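Local coordinates for type C neurotoxin (Clostridium botulinum, PDB 3PME), which probably binds gangliosides and phosphatidylethanolamine on nerve-cell membranes through this receptor-binding part of a botulinum C/D mosaic neurotoxin, at residues D234-M239 with K270-I275; S356-S361 with W403-R408; D292-M297 with I340-I345; N229-D234 with S285-G290. All coordinates share one frame; numbering follows the deposited sequence.

How the interactions relate
All four contacts lie within the C-terminal, trefoil-clan receptor-binding region, their centres about 10 to 13 Å apart. Along the chain interaction 1 is nested in the loop closed by interaction 4, with which it shares Asp234; interaction 3 follows, and closes before interaction 2 opens at 356-361. Strands 273-277, 292-299, 343-347 and 356-360 belong to one curled antiparallel sheet, which ties interactions 1, 3 and 2 together, while strands 238-241 and 403-406 pair with each other and join interactions 1 and 2. Hydrophobic side chains from all four, among them Ile275, Ile345, Ile358, Leu231 and Phe405, pack into a common interior.

Interaction 1. Residues D234-M239 with K270-I275; sequences DTEYYM and KNPITI. With SO4 (sulfate ion), chain C.
A single antiparallel bridge between Tyr237 and Ile273 joins segment 234-239 to segment 270-275, which run on into strands 238-241 and 273-277 in the trefoil-clan region of this toxin. Tyr237 N donates to Ile273 O at 2.9 Å, close to straight, and Ile273 N returns a more bent bond to Tyr237 O. The bonding resumes beyond the bridge, where Asp234 N reaches Ile275 O at 2.9 Å. Between these two points water 1 spans the backbones, giving a proton to Thr235 O and taking one from Ile275 N.

Pro272 meets two side chains. Its CB sits over one face of the Tyr238 ring, 4.2 Å from the centroid, in a CH-pi contact displaced toward the rim, and its CG lies 3.6 Å from Glu236 OE1, the Glu236 chain running alongside the proline. Thr274 CG2, anti to its carbonyl carbon, is directed at Asp234 O and also touches Glu236 CG. On the buried side, Ile273 CG1 packs against Met239 CB at 3.8 Å, and its CD1 against Tyr237 CB.

At the exposed end Lys270 NZ and Asn271 ND2 hold a sulfate ion, probably from the crystallisation liquor; Asn271 ND2 lies 2.7 Å from sulfate O2, and the hydroxyls of Tyr248 and Tyr299 also bond to the ion. Asp234 forms a salt bridge with Lys276, and Tyr237 OH bonds to Lys232 N. Met239 and Ile275 continue inward onto Phe405 of strand 403-406, while Thr274 pairs through its backbone with His296 of strand 292-299.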
# COMPACT_ATOMS: atom_id res chain seq x y z
N ASP A 234 9.68 -14.22 5.96
CA ASP A 234 10.17 -14.03 7.35
C ASP A 234 9.56 -12.92 8.20
O ASP A 234 9.51 -13.03 9.43
CB ASP A 234 11.69 -13.90 7.37
CG ASP A 234 12.37 -15.13 6.88
OD1 ASP A 234 12.65 -16.02 7.72
OD2 ASP A 234 12.60 -15.23 5.66
N THR A 235 9.11 -11.85 7.59
CA THR A 235 8.54 -10.74 8.33
C THR A 235 7.28 -11.22 9.05
O THR A 235 6.49 -12.00 8.51
CB THR A 235 8.20 -9.57 7.38
OG1 THR A 235 9.42 -9.03 6.87
CG2 THR A 235 7.41 -8.45 8.07
N GLU A 236 7.08 -10.74 10.27
CA GLU A 236 5.87 -11.08 10.99
C GLU A 236 4.70 -10.27 10.45
O GLU A 236 4.81 -9.05 10.26
CB GLU A 236 6.03 -10.86 12.49
CG GLU A 236 6.97 -11.90 13.10
CD GLU A 236 7.07 -11.82 14.61
OE1 GLU A 236 6.36 -11.00 15.22
OE2 GLU A 236 7.86 -12.61 15.18
N TYR A 237 3.59 -10.95 10.20
CA TYR A 237 2.36 -10.28 9.77
C TYR A 237 1.18 -10.74 10.58
O TYR A 237 1.06 -11.94 10.86
CB TYR A 237 2.04 -10.60 8.31
CG TYR A 237 3.06 -10.06 7.35
CD1 TYR A 237 3.14 -8.70 7.09
CD2 TYR A 237 3.95 -10.91 6.70
CE1 TYR A 237 4.09 -8.19 6.20
CE2 TYR A 237 4.89 -10.42 5.83
CZ TYR A 237 4.96 -9.06 5.57
OH TYR A 237 5.91 -8.59 4.70
N TYR A 238 0.31 -9.81 10.93
CA TYR A 238 -1.01 -10.20 11.41
C TYR A 238 -1.84 -10.46 10.18
O TYR A 238 -2.22 -9.53 9.44
CB TYR A 238 -1.62 -9.11 12.29
CG TYR A 238 -0.74 -8.79 13.49
CD1 TYR A 238 -0.80 -9.58 14.64
CD2 TYR A 238 0.16 -7.73 13.45
CE1 TYR A 238 0.02 -9.30 15.73
CE2 TYR A 238 0.97 -7.44 14.54
CZ TYR A 238 0.89 -8.24 15.67
OH TYR A 238 1.70 -7.94 16.75
N MET A 239 -2.07 -11.74 9.91
CA MET A 239 -2.82 -12.15 8.74
C MET A 239 -4.31 -11.98 9.00
O MET A 239 -4.83 -12.49 9.99
CB MET A 239 -2.50 -13.61 8.41
CG MET A 239 -3.24 -14.15 7.21
SD MET A 239 -2.67 -15.84 6.89
CE MET A 239 -3.60 -16.24 5.42
N LYS A 270 -2.74 -10.41 17.87
CA LYS A 270 -2.02 -11.54 18.47
C LYS A 270 -1.65 -12.59 17.42
O LYS A 270 -2.26 -12.64 16.33
CB LYS A 270 -2.90 -12.23 19.52
CG LYS A 270 -3.29 -11.36 20.69
CD LYS A 270 -4.13 -12.16 21.68
CE LYS A 270 -3.55 -13.54 21.87
NZ LYS A 270 -3.93 -14.12 23.19
N ASN A 271 -0.70 -13.45 17.77
CA ASN A 271 -0.31 -14.58 16.93
C ASN A 271 0.04 -14.22 15.48
O ASN A 271 -0.52 -14.79 14.55
CB ASN A 271 -1.39 -15.67 16.93
CG ASN A 271 -1.76 -16.13 18.33
OD1 ASN A 271 -0.94 -16.08 19.25
ND2 ASN A 271 -2.99 -16.60 18.49
N PRO A 272 0.98 -13.31 15.28
CA PRO A 272 1.42 -13.06 13.91
C PRO A 272 2.01 -14.31 13.30
O PRO A 272 2.57 -15.17 14.00
CB PRO A 272 2.49 -11.97 14.07
CG PRO A 272 3.01 -12.17 15.47
CD PRO A 272 1.81 -12.59 16.27
N ILE A 273 1.86 -14.43 11.99
CA ILE A 273 2.50 -15.49 11.23
C ILE A 273 3.76 -14.98 10.52
O ILE A 273 3.99 -13.77 10.43
CB ILE A 273 1.52 -16.16 10.24
CG1 ILE A 273 0.88 -15.13 9.28
CG2 ILE A 273 0.43 -16.90 11.02
CD1 ILE A 273 1.82 -14.67 8.17
N THR A 274 4.59 -15.90 10.04
CA THR A 274 5.62 -15.56 9.07
C THR A 274 5.42 -16.44 7.85
O THR A 274 4.80 -17.50 7.92
CB THR A 274 7.02 -15.74 9.61
OG1 THR A 274 7.20 -17.10 10.00
CG2 THR A 274 7.25 -14.84 10.82
N ILE A 275 5.90 -15.97 6.70
CA ILE A 275 5.74 -16.70 5.46
C ILE A 275 7.09 -17.24 5.03
O ILE A 275 8.10 -16.52 5.06
CB ILE A 275 5.14 -15.81 4.34
CG1 ILE A 275 3.84 -15.16 4.83
CG2 ILE A 275 4.88 -16.63 3.08
CD1 ILE A 275 3.29 -14.10 3.88
S SO4 C . -5.03 -17.56 21.95
O1 SO4 C . -6.33 -16.89 21.80
O2 SO4 C . -4.15 -17.24 20.84
O3 SO4 C . -4.42 -17.10 23.19
O4 SO4 C . -5.23 -19.01 22.00
O HOH W 1 6.56 -13.34 6.17
O HOH W 2 -1.60 -13.89 11.91

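Interaction 2. Residues S356-S361 with W403-R408; sequences SQIFSS and WKFISR
Ile358 CD1 lies over one face of the Trp403 indole, 4.1 Å from the centroid of the five-membered ring and 26° off its normal, a CH-pi contact in which the two side chains cross at about a right angle. The same methyl reaches the edge of the Phe405 ring, 4.0 Å from CZ, so one branch tip serves two aromatic groups. Also near the plane of that ring, Ser356 OG stands 3.6 Å from Phe405 CE2; its chi1 of 50° sets the hydroxyl between the backbone N and the carbonyl carbon.

A reciprocal backbone pair holds the two strands beneath these groups. Ser356 N donates to Trp403 O at 2.9 Å and Trp403 N to Ser356 O at 2.8 Å. Farther out, the indole NE1 donates to Leu368 O, with only a weak bond to water 3, which more firmly accepts from Ile358 N at 2.9 Å. Met239 of strand 238-241 packs on all three of Ile358, Trp403 and Phe405, and Ile345 lies against Ser356 and Phe405.

A lone antiparallel bridge between strand segments whose N-to-C directions differ by 109°, with aromatic rings turned inward, suits the closely packed interior of a beta-trefoil.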
# COMPACT_ATOMS: atom_id res chain seq x y z
N SER A 356 -4.57 -10.24 -1.40
CA SER A 356 -4.18 -11.37 -2.23
C SER A 356 -5.11 -12.56 -2.01
O SER A 356 -5.89 -12.59 -1.05
CB SER A 356 -2.72 -11.77 -1.95
OG SER A 356 -2.50 -11.92 -0.56
N GLN A 357 -5.06 -13.51 -2.93
CA GLN A 357 -5.74 -14.80 -2.76
C GLN A 357 -4.73 -15.91 -2.54
O GLN A 357 -3.59 -15.84 -3.02
CB GLN A 357 -6.66 -15.08 -3.95
CG GLN A 357 -7.83 -14.10 -4.01
CD GLN A 357 -8.61 -14.14 -5.31
OE1 GLN A 357 -8.03 -14.20 -6.40
NE2 GLN A 357 -9.93 -14.08 -5.20
N ILE A 358 -5.14 -16.94 -1.82
CA ILE A 358 -4.22 -18.00 -1.42
C ILE A 358 -4.86 -19.32 -1.83
O ILE A 358 -6.04 -19.55 -1.57
CB ILE A 358 -3.98 -17.99 0.09
CG1 ILE A 358 -3.35 -16.66 0.52
CG2 ILE A 358 -3.07 -19.15 0.50
CD1 ILE A 358 -3.46 -16.39 2.00
N PHE A 359 -4.07 -20.15 -2.50
CA PHE A 359 -4.56 -21.39 -3.09
C PHE A 359 -3.73 -22.56 -2.65
O PHE A 359 -2.58 -22.40 -2.24
CB PHE A 359 -4.50 -21.30 -4.62
CG PHE A 359 -5.29 -20.16 -5.19
CD1 PHE A 359 -6.63 -20.31 -5.48
CD2 PHE A 359 -4.69 -18.93 -5.40
CE1 PHE A 359 -7.37 -19.25 -6.00
CE2 PHE A 359 -5.42 -17.86 -5.91
CZ PHE A 359 -6.76 -18.02 -6.20
N SER A 360 -4.31 -23.74 -2.75
CA SER A 360 -3.57 -24.98 -2.56
C SER A 360 -3.91 -25.93 -3.70
O SER A 360 -5.06 -25.98 -4.15
CB SER A 360 -3.93 -25.63 -1.23
OG SER A 360 -3.47 -26.97 -1.18
N SER A 361 -2.92 -26.69 -4.15
CA SER A 361 -3.19 -27.71 -5.16
C SER A 361 -2.85 -29.10 -4.63
O SER A 361 -2.60 -30.02 -5.40
CB SER A 361 -2.44 -27.40 -6.46
OG SER A 361 -1.07 -27.15 -6.20
N TRP A 403 -7.21 -11.74 1.31
CA TRP A 403 -6.39 -11.72 2.52
C TRP A 403 -5.42 -10.56 2.54
O TRP A 403 -4.90 -10.15 1.49
CB TRP A 403 -5.60 -13.04 2.64
CG TRP A 403 -6.52 -14.21 2.67
CD1 TRP A 403 -7.00 -14.90 1.60
CD2 TRP A 403 -7.13 -14.79 3.82
NE1 TRP A 403 -7.86 -15.88 2.01
CE2 TRP A 403 -7.96 -15.84 3.38
CE3 TRP A 403 -7.05 -14.53 5.19
CZ2 TRP A 403 -8.70 -16.63 4.25
CZ3 TRP A 403 -7.79 -15.33 6.07
CH2 TRP A 403 -8.61 -16.35 5.59
N LYS A 404 -5.18 -10.02 3.73
CA LYS A 404 -4.21 -8.94 3.90
C LYS A 404 -3.25 -9.31 5.02
O LYS A 404 -3.55 -10.17 5.85
CB LYS A 404 -4.90 -7.61 4.21
CG LYS A 404 -5.78 -7.08 3.08
CD LYS A 404 -6.34 -5.72 3.47
CE LYS A 404 -6.98 -5.02 2.30
NZ LYS A 404 -7.34 -3.62 2.64
N PHE A 405 -2.09 -8.66 5.00
CA PHE A 405 -1.01 -8.99 5.92
C PHE A 405 -0.51 -7.71 6.57
O PHE A 405 0.10 -6.85 5.91
CB PHE A 405 0.10 -9.70 5.16
CG PHE A 405 -0.32 -11.03 4.59
CD1 PHE A 405 -0.22 -12.18 5.35
CD2 PHE A 405 -0.85 -11.12 3.31
CE1 PHE A 405 -0.63 -13.41 4.85
CE2 PHE A 405 -1.26 -12.34 2.80
CZ PHE A 405 -1.14 -13.49 3.57
N ILE A 406 -0.78 -7.56 7.86
CA ILE A 406 -0.45 -6.31 8.52
C ILE A 406 0.91 -6.39 9.19
O ILE A 406 1.07 -7.12 10.16
CB ILE A 406 -1.49 -5.91 9.57
CG1 ILE A 406 -2.89 -5.86 8.94
CG2 ILE A 406 -1.13 -4.55 10.16
CD1 ILE A 406 -3.98 -5.60 9.97
N SER A 407 1.88 -5.66 8.66
CA SER A 407 3.19 -5.56 9.28
C SER A 407 3.20 -4.44 10.33
O SER A 407 2.41 -3.48 10.24
CB SER A 407 4.24 -5.26 8.22
OG SER A 407 3.84 -4.09 7.49
N ARG A 408 4.08 -4.56 11.31
CA ARG A 408 4.33 -3.44 12.21
C ARG A 408 5.17 -2.43 11.45
O ARG A 408 6.35 -2.65 11.18
CB ARG A 408 5.01 -3.92 13.49
CG ARG A 408 4.12 -4.86 14.28
CD ARG A 408 4.66 -5.12 15.67
NE ARG A 408 4.48 -3.96 16.54
CZ ARG A 408 3.63 -3.93 17.56
NH1 ARG A 408 2.88 -4.98 17.85
NH2 ARG A 408 3.53 -2.83 18.30
O HOH W 3 -7.92 -16.67 -1.16

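Interaction 3. Residues D292-M297 with I340-I345; sequences DIMFHM and IGIFSI
Ile293 and Phe343 form the tight part of this contact, a hydrogen-bonded antiparallel pair with two nearly straight bonds: Ile293 N to Phe343 O at 2.8 Å and Phe343 N to Ile293 O at 2.9 Å. Two CA-H...O contacts flank them, from Asp292 CA to Phe343 O and from Ile342 CA to Ile293 O.

On the inner face, Ile293 has chi1 65°, which places CG1 between the backbone N and the carbonyl carbon and brings its CD1 to 3.9 Å from Ile345 CB; the two isoleucines cross at about a right angle. Phe295 presents CE2 to Phe343 CD2 at 3.8 Å, with the ring planes inclined at 55°. Ile358 of strand 356-360 packs against both phenylalanines, and Ile275 against Ile293. Close packing extends to Met294, whose CG approaches Gly341 O at 3.3 Å and lies beside Ile342 CG1, the two side chains pointing the same way.

The face carrying Asp292 and Ser344 is looser and more polar. The carboxylate of exposed Asp292 meets the other segment loosely: OD2 is 4.0 Å from Ile342 CG2, and OD1 is similarly far from Ser344 CB. Past the last direct bond, at the Phe295 end, the backbones part, and water 4 takes over, accepting from Phe295 N and donating to Gly341 O.

Strand 292-299 also pairs with 273-277 and 302-308, so strand 343-347 joins it where the sheet branches. This strongly crossed pairing, with hydrophobic side chains inward and a polar rim, fits the curled antiparallel barrel of a beta-trefoil.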
# COMPACT_ATOMS: atom_id res chain seq x y z
N ASP A 292 5.20 -20.24 -4.29
CA ASP A 292 4.78 -21.32 -3.39
C ASP A 292 5.34 -21.03 -2.01
O ASP A 292 6.55 -20.83 -1.84
CB ASP A 292 5.32 -22.68 -3.87
CG ASP A 292 4.42 -23.37 -4.88
OD1 ASP A 292 3.43 -22.75 -5.35
OD2 ASP A 292 4.68 -24.54 -5.20
N ILE A 293 4.46 -21.05 -1.01
CA ILE A 293 4.81 -20.56 0.32
C ILE A 293 4.26 -21.49 1.41
O ILE A 293 3.39 -22.33 1.14
CB ILE A 293 4.24 -19.15 0.55
CG1 ILE A 293 2.71 -19.19 0.54
CG2 ILE A 293 4.74 -18.22 -0.53
CD1 ILE A 293 2.06 -17.86 0.92
N MET A 294 4.81 -21.35 2.61
CA MET A 294 4.26 -22.00 3.79
C MET A 294 4.05 -20.92 4.85
O MET A 294 4.71 -19.89 4.82
CB MET A 294 5.23 -23.07 4.29
CG MET A 294 5.41 -24.18 3.28
SD MET A 294 6.81 -25.24 3.62
CE MET A 294 8.19 -24.11 3.37
N PHE A 295 3.13 -21.16 5.78
CA PHE A 295 2.89 -20.22 6.87
C PHE A 295 3.37 -20.82 8.17
O PHE A 295 3.00 -21.96 8.48
CB PHE A 295 1.39 -19.92 7.00
CG PHE A 295 0.78 -19.28 5.78
CD1 PHE A 295 0.88 -17.91 5.58
CD2 PHE A 295 0.11 -20.05 4.85
CE1 PHE A 295 0.32 -17.32 4.46
CE2 PHE A 295 -0.45 -19.46 3.71
CZ PHE A 295 -0.36 -18.09 3.53
N HIS A 296 4.20 -20.10 8.91
CA HIS A 296 4.60 -20.55 10.24
C HIS A 296 3.96 -19.68 11.31
O HIS A 296 3.64 -18.51 11.07
CB HIS A 296 6.12 -20.54 10.41
CG HIS A 296 6.80 -21.68 9.72
ND1 HIS A 296 8.07 -22.10 10.05
CD2 HIS A 296 6.37 -22.51 8.74
CE1 HIS A 296 8.41 -23.12 9.29
NE2 HIS A 296 7.40 -23.39 8.48
N MET A 297 3.74 -20.24 12.49
CA MET A 297 3.26 -19.48 13.63
C MET A 297 4.01 -19.95 14.87
O MET A 297 4.06 -21.15 15.14
CB MET A 297 1.76 -19.66 13.84
CG MET A 297 1.22 -18.81 15.00
SD MET A 297 -0.50 -19.15 15.45
CE MET A 297 -1.38 -18.33 14.11
N ILE A 340 0.95 -30.79 2.03
CA ILE A 340 -0.32 -30.43 2.66
C ILE A 340 -0.27 -29.01 3.25
O ILE A 340 -1.31 -28.40 3.51
CB ILE A 340 -0.73 -31.48 3.74
CG1 ILE A 340 -2.16 -31.24 4.23
CG2 ILE A 340 0.22 -31.45 4.92
CD1 ILE A 340 -3.24 -31.66 3.26
N GLY A 341 0.94 -28.49 3.44
CA GLY A 341 1.14 -27.15 3.98
C GLY A 341 1.75 -26.17 2.99
O GLY A 341 2.25 -25.11 3.38
N ILE A 342 1.73 -26.51 1.71
CA ILE A 342 2.24 -25.60 0.69
C ILE A 342 1.07 -24.94 -0.02
O ILE A 342 0.12 -25.61 -0.42
CB ILE A 342 3.17 -26.33 -0.29
CG1 ILE A 342 4.44 -26.77 0.45
CG2 ILE A 342 3.54 -25.41 -1.45
CD1 ILE A 342 5.35 -27.69 -0.33
N PHE A 343 1.16 -23.62 -0.15
CA PHE A 343 0.13 -22.80 -0.75
C PHE A 343 0.74 -21.93 -1.84
O PHE A 343 1.96 -21.78 -1.92
CB PHE A 343 -0.51 -21.91 0.34
CG PHE A 343 -1.18 -22.69 1.43
CD1 PHE A 343 -2.51 -23.08 1.32
CD2 PHE A 343 -0.47 -23.08 2.56
CE1 PHE A 343 -3.13 -23.82 2.33
CE2 PHE A 343 -1.07 -23.82 3.57
CZ PHE A 343 -2.40 -24.19 3.46
N SER A 344 -0.12 -21.37 -2.69
CA SER A 344 0.33 -20.42 -3.69
C SER A 344 -0.35 -19.10 -3.39
O SER A 344 -1.51 -19.07 -3.01
CB SER A 344 -0.09 -20.90 -5.08
OG SER A 344 0.53 -20.11 -6.08
N ILE A 345 0.38 -18.00 -3.54
CA ILE A 345 -0.21 -16.69 -3.27
C ILE A 345 -0.23 -15.83 -4.53
O ILE A 345 0.77 -15.74 -5.26
CB ILE A 345 0.52 -16.00 -2.11
CG1 ILE A 345 -0.17 -14.69 -1.73
CG2 ILE A 345 2.00 -15.80 -2.43
CD1 ILE A 345 0.35 -14.08 -0.43
O HOH W 4 2.22 -23.78 5.71

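Interaction 4. Residues N229-D234 with S285-G290; sequences NPLKFD and SRILNG
Ile287 reaches across to the 229-234 loop through CB, CG1 and CD1. CB lies 3.8 Å from Leu231 O, the carbonyl that accepts the backbone N-H of the same isoleucine. With CG1 anti to the carbonyl carbon (chi1 -61°), this methylene stands squarely over the Phe233 ring, 3.5 Å from its centroid and only 4° off the normal, a well-centred CH-pi contact. The tip, CD1, continues past the ring to Leu231 CD2 at 3.7 Å and rests against the Lys232 carbonyl group.

Two backbone bonds hold the loops together around Lys232 and Arg286. Ile287 N to Leu231 O, 2.9 Å, is straight at the hydrogen, but the donor lies 35° out of the carbonyl plane; Phe233 N bonds to Ser285 O at 3.0 Å. Ser285 OG meets the edge of the Phe233 ring, 3.3 Å from CD2, and has its polar partner in Asn282 O. At the outer end, Pro230 CG sits over one face of the Arg286 guanidinium, 3.7 Å from NE, the extended arginine chain lying beside the proline.

Inward, Ile275 touches Leu231, Phe233 and Ile287, and Ile345 touches Leu231 and Ile287. Here two irregular loops, one before strand 238-241 and one before 292-299, are bridged over a hydrophobic cluster, consistent with the loop-rich beta-trefoil fold of this region.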
# COMPACT_ATOMS: atom_id res chain seq x y z
N ASN A 229 3.32 -1.86 1.02
CA ASN A 229 4.74 -2.19 0.94
C ASN A 229 4.89 -3.58 0.33
O ASN A 229 3.97 -4.40 0.41
CB ASN A 229 5.38 -2.26 2.33
CG ASN A 229 5.14 -1.03 3.18
OD1 ASN A 229 5.27 0.10 2.71
ND2 ASN A 229 4.82 -1.24 4.45
N PRO A 230 6.07 -3.89 -0.24
CA PRO A 230 6.29 -5.28 -0.67
C PRO A 230 6.18 -6.26 0.49
O PRO A 230 6.72 -6.00 1.58
CB PRO A 230 7.72 -5.25 -1.20
CG PRO A 230 7.88 -3.81 -1.69
CD PRO A 230 7.18 -3.01 -0.64
N LEU A 231 5.47 -7.36 0.25
CA LEU A 231 5.38 -8.45 1.22
C LEU A 231 6.70 -9.20 1.17
O LEU A 231 7.28 -9.36 0.09
CB LEU A 231 4.21 -9.37 0.84
CG LEU A 231 3.69 -10.28 1.95
CD1 LEU A 231 2.86 -9.46 2.95
CD2 LEU A 231 2.87 -11.40 1.37
N LYS A 232 7.18 -9.64 2.33
CA LYS A 232 8.49 -10.30 2.40
C LYS A 232 8.41 -11.60 3.17
O LYS A 232 7.65 -11.73 4.12
CB LYS A 232 9.50 -9.40 3.10
CG LYS A 232 9.80 -8.09 2.37
CD LYS A 232 10.63 -7.13 3.23
CE LYS A 232 9.82 -6.60 4.40
NZ LYS A 232 10.55 -5.55 5.18
N PHE A 233 9.25 -12.54 2.78
CA PHE A 233 9.44 -13.74 3.58
C PHE A 233 9.99 -13.39 4.96
O PHE A 233 10.67 -12.37 5.12
CB PHE A 233 10.36 -14.70 2.84
CG PHE A 233 9.74 -15.27 1.60
CD1 PHE A 233 8.69 -16.17 1.68
CD2 PHE A 233 10.19 -14.89 0.35
CE1 PHE A 233 8.11 -16.69 0.54
CE2 PHE A 233 9.62 -15.40 -0.80
CZ PHE A 233 8.58 -16.30 -0.72
N ASP A 234 9.68 -14.22 5.96
CA ASP A 234 10.17 -14.03 7.35
C ASP A 234 9.56 -12.92 8.20
O ASP A 234 9.51 -13.03 9.43
CB ASP A 234 11.69 -13.90 7.37
CG ASP A 234 12.37 -15.13 6.88
OD1 ASP A 234 12.65 -16.02 7.72
OD2 ASP A 234 12.60 -15.23 5.66
N SER A 285 13.34 -11.85 1.40
CA SER A 285 13.15 -11.47 -0.00
C SER A 285 11.67 -11.19 -0.32
O SER A 285 10.78 -11.61 0.43
CB SER A 285 13.72 -12.52 -0.96
OG SER A 285 13.00 -13.73 -0.92
N ARG A 286 11.42 -10.47 -1.40
CA ARG A 286 10.05 -10.14 -1.77
C ARG A 286 9.26 -11.37 -2.18
O ARG A 286 9.78 -12.27 -2.85
CB ARG A 286 10.02 -9.11 -2.90
CG ARG A 286 10.54 -7.75 -2.49
CD ARG A 286 10.61 -6.82 -3.69
NE ARG A 286 10.84 -5.44 -3.27
CZ ARG A 286 10.80 -4.39 -4.10
NH1 ARG A 286 10.54 -4.58 -5.38
NH2 ARG A 286 11.02 -3.17 -3.64
N ILE A 287 8.00 -11.40 -1.77
CA ILE A 287 7.09 -12.46 -2.17
C ILE A 287 6.38 -12.07 -3.45
O ILE A 287 5.76 -11.01 -3.53
CB ILE A 287 6.07 -12.76 -1.06
CG1 ILE A 287 6.82 -13.22 0.20
CG2 ILE A 287 5.10 -13.84 -1.52
CD1 ILE A 287 5.93 -13.46 1.41
N LEU A 288 6.50 -12.91 -4.46
CA LEU A 288 5.99 -12.60 -5.79
C LEU A 288 4.71 -13.34 -6.12
O LEU A 288 4.43 -14.41 -5.60
CB LEU A 288 7.04 -12.92 -6.86
CG LEU A 288 8.39 -12.22 -6.67
CD1 LEU A 288 9.29 -12.50 -7.88
CD2 LEU A 288 8.23 -10.72 -6.46
N ASN A 289 3.93 -12.73 -7.01
CA ASN A 289 2.77 -13.37 -7.57
C ASN A 289 3.05 -14.80 -8.06
O ASN A 289 3.92 -15.02 -8.91
CB ASN A 289 2.27 -12.47 -8.71
CG ASN A 289 1.02 -12.99 -9.36
OD1 ASN A 289 0.04 -13.31 -8.69
ND2 ASN A 289 1.05 -13.09 -10.69
N GLY A 290 2.31 -15.76 -7.51
CA GLY A 290 2.47 -17.16 -7.86
C GLY A 290 3.47 -17.97 -7.04
O GLY A 290 3.62 -19.17 -7.24